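Citrate synthase (Mycobacterium tuberculosis, PDB 4TVM) catalyses the condensation of oxaloacetate with acetyl-CoA and water to give citrate and CoA, a step of the Krebs cycle. Local coordinates at residues A249-F252 / T253-G257. Residues are numbered along the deposited sequence; the frame is centred on the assembly and turned at random.
Sequences ANLF and TSISG
Asn250 and Thr253 meet where the chain turns into helix 251-262, whose first turns are set by successive i to i+4 backbone bonds: Ser254 N to Asn250 O, Ile255 N to Leu251 O (3.1 Å) and Ser256 N to Phe252 O (2.9 Å). The start of the helix is a worked example of N-capping, in which a side chain serves an amide at the helix start, where no earlier turn supplies the i to i+4 carbonyl. Asn250 is the N-cap residue, and its OD1 accepts from Thr253 N at 2.9 Å with an N-H...O angle of 155°. Thr253 N lies above the plane of the carboxamide, 42° out of it. With chi1 at 82°, CG stands between the backbone N and the carbonyl carbon, which folds the carboxamide back over the opening turn. The Thr253 side chain crosses that of Asn250 at about a right angle, while Asn250 ND2 turns to Ser145 OG, a second hold that should limit rotation of the amide.

The main-chain oxygen of Asn250 is gripped twice by Ser254: its N donates at 3.0 Å, and its OG donates to the same Asn250 O at 2.6 Å. OG lies beside its own backbone N, which brings the hydroxyl back to the preceding turn. One residue further along, Leu251 CD1 lies 4.4 Å from Ile255 CG1, a loose apolar pairing along one flank of the helix.

Around this buried helix start, Trp399 of helix 383-403 gives its NE1 to Ser254 OG and also touches Leu251, and Phe252 packs against helices 133-147 and 159-182. Val244 of helix 236-246 meets Ala249 and Ser254, while Thr253 packs on Trp263 of the second subunit, so the capped turn joins the helical core to the dimer interface.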
loop_
_atom_site.group_PDB
_atom_site.type_symbol
_atom_site.label_atom_id
_atom_site.label_comp_id
_atom_site.label_asym_id
_atom_site.label_seq_id
_atom_site.Cartn_x
_atom_site.Cartn_y
_atom_site.Cartn_z
ATOM N N ALA A 249 4.618 1.896 9.975
ATOM C CA ALA A 249 3.246 1.471 10.067
ATOM C C ALA A 249 3.195 0.161 10.823
ATOM O O ALA A 249 4.206 -0.528 10.938
ATOM C CB ALA A 249 2.646 1.333 8.683
ATOM N N ASN A 250 2.037 -0.169 11.390
ATOM C CA ASN A 250 1.937 -1.413 12.131
ATOM C C ASN A 250 1.824 -2.602 11.177
ATOM O O ASN A 250 1.759 -2.450 9.956
ATOM C CB ASN A 250 0.828 -1.364 13.183
ATOM C CG ASN A 250 -0.551 -1.632 12.617
ATOM O OD1 ASN A 250 -0.756 -2.572 11.858
ATOM N ND2 ASN A 250 -1.518 -0.804 13.003
ATOM N N LEU A 251 1.851 -3.794 11.744
ATOM C CA LEU A 251 1.876 -5.009 10.949
ATOM C C LEU A 251 0.661 -5.152 10.083
ATOM O O LEU A 251 0.774 -5.465 8.916
ATOM C CB LEU A 251 1.976 -6.217 11.865
ATOM C CG LEU A 251 2.312 -7.559 11.243
ATOM C CD1 LEU A 251 3.232 -7.469 10.042
ATOM C CD2 LEU A 251 2.946 -8.421 12.320
ATOM N N PHE A 252 -0.506 -4.898 10.648
ATOM C CA PHE A 252 -1.752 -5.006 9.911
ATOM C C PHE A 252 -1.833 -4.021 8.770
ATOM O O PHE A 252 -2.328 -4.339 7.685
ATOM C CB PHE A 252 -2.936 -4.763 10.849
ATOM C CG PHE A 252 -3.035 -5.753 11.978
ATOM C CD1 PHE A 252 -2.507 -7.047 11.860
ATOM C CD2 PHE A 252 -3.664 -5.404 13.172
ATOM C CE1 PHE A 252 -2.604 -7.951 12.910
ATOM C CE2 PHE A 252 -3.754 -6.317 14.233
ATOM C CZ PHE A 252 -3.234 -7.589 14.091
ATOM N N THR A 253 -1.374 -2.804 9.018
ATOM C CA THR A 253 -1.520 -1.762 8.022
ATOM C C THR A 253 -0.587 -2.078 6.874
ATOM O O THR A 253 -0.952 -1.926 5.705
ATOM C CB THR A 253 -1.268 -0.372 8.628
ATOM O OG1 THR A 253 -2.025 -0.239 9.847
ATOM C CG2 THR A 253 -1.655 0.710 7.637
ATOM N N SER A 254 0.590 -2.602 7.185
ATOM C CA SER A 254 1.513 -3.050 6.116
ATOM C C SER A 254 0.979 -4.231 5.277
ATOM O O SER A 254 1.155 -4.250 4.058
ATOM C CB SER A 254 2.881 -3.375 6.695
ATOM O OG SER A 254 3.206 -2.471 7.743
ATOM N N ILE A 255 0.283 -5.183 5.899
ATOM C CA ILE A 255 -0.305 -6.320 5.132
ATOM C C ILE A 255 -1.455 -5.855 4.249
ATOM O O ILE A 255 -1.643 -6.264 3.087
ATOM C CB ILE A 255 -0.830 -7.386 6.086
ATOM C CG1 ILE A 255 0.336 -8.054 6.814
ATOM C CG2 ILE A 255 -1.715 -8.397 5.372
ATOM C CD1 ILE A 255 1.373 -8.655 5.901
ATOM N N SER A 256 -2.258 -4.992 4.824
ATOM C CA SER A 256 -3.271 -4.371 4.057
ATOM C C SER A 256 -2.711 -3.745 2.794
ATOM O O SER A 256 -3.289 -3.887 1.746
ATOM C CB SER A 256 -3.941 -3.320 4.885
ATOM O OG SER A 256 -4.859 -2.680 4.032
ATOM N N GLY A 257 -1.584 -3.050 2.874
ATOM C CA GLY A 257 -0.986 -2.478 1.668
ATOM C C GLY A 257 -0.535 -3.525 0.688
ATOM O O GLY A 257 -0.665 -3.375 -0.514
#